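Local coordinates for protein amidohydrolase (Xanthomonas campestris pv. campestris, PDB 4DZH) that probably deaminates adenosine-type nucleosides such as 5'-methylthioadenosine, as a zinc-dependent TIM-barrel enzyme of the amidohydrolase superfamily, at residues H286-N291 / F327-T332. Sequence-based numbering, arbitrary orientation.
Sequences HCPESN and FSENRT. With MG (magnesium ion), chain B.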
loop_
_atom_site.group_PDB
_atom_site.type_symbol
_atom_site.label_atom_id
_atom_site.label_comp_id
_atom_site.label_asym_id
_atom_site.label_seq_id
_atom_site.Cartn_x
_atom_site.Cartn_y
_atom_site.Cartn_z
ATOM N N HIS A 286 4.878 1.399 15.617
ATOM C CA HIS A 286 3.681 0.880 14.986
ATOM C C HIS A 286 4.036 0.186 13.674
ATOM O O HIS A 286 4.670 0.785 12.805
ATOM C CB HIS A 286 2.733 2.071 14.780
ATOM C CG HIS A 286 1.393 1.734 14.195
ATOM N ND1 HIS A 286 0.692 0.570 14.470
ATOM C CD2 HIS A 286 0.604 2.445 13.346
ATOM C CE1 HIS A 286 -0.452 0.582 13.812
ATOM N NE2 HIS A 286 -0.535 1.712 13.125
ATOM N N CYS A 287 3.635 -1.074 13.565
ATOM C CA CYS A 287 3.850 -1.937 12.395
ATOM C C CYS A 287 2.470 -2.410 11.894
ATOM O O CYS A 287 2.069 -3.578 12.057
ATOM C CB CYS A 287 4.710 -3.138 12.801
ATOM S SG CYS A 287 6.331 -2.686 13.452
ATOM N N PRO A 288 1.714 -1.509 11.263
ATOM C CA PRO A 288 0.322 -1.851 10.953
ATOM C C PRO A 288 0.146 -3.018 9.977
ATOM O O PRO A 288 -0.765 -3.826 10.097
ATOM C CB PRO A 288 -0.231 -0.550 10.334
ATOM C CG PRO A 288 1.021 0.266 9.915
ATOM C CD PRO A 288 2.069 -0.103 10.936
ATOM N N GLU A 289 0.977 -3.083 8.917
ATOM C CA GLU A 289 0.725 -4.117 7.929
ATOM C C GLU A 289 0.954 -5.514 8.502
ATOM O O GLU A 289 0.149 -6.447 8.194
ATOM C CB GLU A 289 1.510 -3.873 6.602
ATOM C CG GLU A 289 1.090 -2.542 5.921
ATOM C CD GLU A 289 1.754 -2.243 4.597
ATOM O OE1 GLU A 289 2.503 -3.121 4.068
ATOM O OE2 GLU A 289 1.457 -1.138 4.071
ATOM N N SER A 290 2.030 -5.680 9.279
ATOM C CA SER A 290 2.292 -6.950 9.940
ATOM C C SER A 290 1.153 -7.277 10.907
ATOM O O SER A 290 0.686 -8.429 10.934
ATOM C CB SER A 290 3.613 -6.897 10.681
ATOM O OG SER A 290 3.785 -8.063 11.485
ATOM N N ASN A 291 0.720 -6.269 11.678
ATOM C CA ASN A 291 -0.354 -6.486 12.668
ATOM C C ASN A 291 -1.644 -6.955 11.949
ATOM O O ASN A 291 -2.382 -7.848 12.430
ATOM C CB ASN A 291 -0.685 -5.205 13.442
ATOM C CG ASN A 291 0.418 -4.690 14.360
ATOM O OD1 ASN A 291 0.352 -3.534 14.797
ATOM N ND2 ASN A 291 1.437 -5.520 14.674
ATOM N N PHE A 327 6.775 3.778 2.316
ATOM C CA PHE A 327 5.724 4.657 1.790
ATOM C C PHE A 327 4.366 4.004 2.018
ATOM O O PHE A 327 3.418 4.651 2.458
ATOM C CB PHE A 327 5.927 4.933 0.288
ATOM C CG PHE A 327 6.929 6.025 0.004
ATOM C CD1 PHE A 327 8.293 5.797 0.141
ATOM C CD2 PHE A 327 6.488 7.272 -0.414
ATOM C CE1 PHE A 327 9.214 6.803 -0.100
ATOM C CE2 PHE A 327 7.415 8.300 -0.672
ATOM C CZ PHE A 327 8.749 8.063 -0.522
ATOM N N SER A 328 4.281 2.710 1.729
ATOM C CA SER A 328 3.076 1.947 2.004
ATOM C C SER A 328 2.766 1.855 3.474
ATOM O O SER A 328 1.615 2.033 3.856
ATOM C CB SER A 328 3.180 0.543 1.436
ATOM O OG SER A 328 1.968 -0.188 1.661
ATOM N N GLU A 329 3.776 1.535 4.281
ATOM C CA GLU A 329 3.560 1.408 5.719
ATOM C C GLU A 329 2.955 2.713 6.302
ATOM O O GLU A 329 2.021 2.667 7.159
ATOM C CB GLU A 329 4.877 1.079 6.418
ATOM C CG GLU A 329 4.579 0.375 7.741
ATOM C CD GLU A 329 4.161 -1.044 7.573
ATOM O OE1 GLU A 329 3.442 -1.551 8.488
ATOM O OE2 GLU A 329 4.545 -1.694 6.583
ATOM N N ASN A 330 3.466 3.858 5.834
ATOM C CA ASN A 330 2.984 5.156 6.291
ATOM C C ASN A 330 1.548 5.345 5.905
ATOM O O ASN A 330 0.723 5.776 6.729
ATOM C CB ASN A 330 3.775 6.318 5.676
ATOM C CG ASN A 330 5.234 6.380 6.144
ATOM O OD1 ASN A 330 5.620 5.803 7.161
ATOM N ND2 ASN A 330 6.038 7.152 5.410
ATOM N N ARG A 331 1.209 5.066 4.631
ATOM C CA ARG A 331 -0.182 5.183 4.197
ATOM C C ARG A 331 -1.101 4.260 5.019
ATOM O O ARG A 331 -2.169 4.691 5.458
ATOM C CB ARG A 331 -0.323 4.862 2.719
ATOM C CG ARG A 331 -1.773 4.984 2.249
ATOM C CD ARG A 331 -2.337 3.678 1.615
ATOM N NE ARG A 331 -1.447 3.336 0.509
ATOM C CZ ARG A 331 -0.621 2.285 0.513
ATOM N NH1 ARG A 331 0.229 2.121 -0.490
ATOM N NH2 ARG A 331 -0.606 1.387 1.518
ATOM N N THR A 332 -0.669 3.017 5.245
ATOM C CA THR A 332 -1.503 2.085 6.017
ATOM C C THR A 332 -1.701 2.618 7.444
ATOM O O THR A 332 -2.843 2.594 7.974
ATOM C CB THR A 332 -0.852 0.712 6.036
ATOM O OG1 THR A 332 -0.715 0.237 4.675
ATOM C CG2 THR A 332 -1.746 -0.265 6.777
HETATM MG MG MG B . 4.111 -3.586 2.954
HETATM O O HOH W 1 4.236 -3.824 9.539
HETATM O O HOH W 2 5.059 -2.037 3.900
HETATM O O HOH W 3 3.082 -5.233 1.995
HETATM O O HOH W 4 3.514 -2.453 1.244
#
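Glu289 and Glu329 reach past each other in opposite directions where two helices of the amidohydrolase TIM barrel meet: helix 288-293, which follows strand 283-286, and helix 326-341, which comes after strand 310-313. One oxygen of each carboxylate bonds to the opposite helix. Glu329, its chain bent at chi2 (75°), brings OE1 to the first turn of helix 288-293, where it accepts from Glu289 N at 2.9 Å, on its syn side but well out of the carboxylate plane. Water 1 links the same oxygen to Ser290 N. An acceptor suits this place, because N-H groups in a helix's first turn lack partners within the helix. Pro288, which needs no such partner, lays CD 3.2 Å from Glu329 OE1, while its CB packs against Thr332 CG2.

Glu289 stretches out beyond CG (chi2 -178°), long enough to settle among Ser328, Glu329, Arg331 and Thr332 and still touch magnesium. OE1 binds the ion at 2.0 Å, and Asn321 and Asp323 complete the site with three waters. OE2 takes two hydroxyl donors, Ser328 OG on its syn lone pair and Thr332 OG1 from the anti side, somewhat out of plane; together with the metal bond at OE1 they should fix the carboxylate's rotation. The two carboxylate planes lie 41° apart; magnesium probably eases their mutual repulsion. Glu329 OE2 accepts from Asn321 ND2 and from metal-bound water 2, so Glu329 is a second-shell residue positioning two metal ligands. At the subunit interface, beside Arg331 of the second subunit, Arg331 NH2 donates to Ser328 OG at 3.0 Å, the hydroxyl that itself donates to Glu289 OE2 over 2.6 Å.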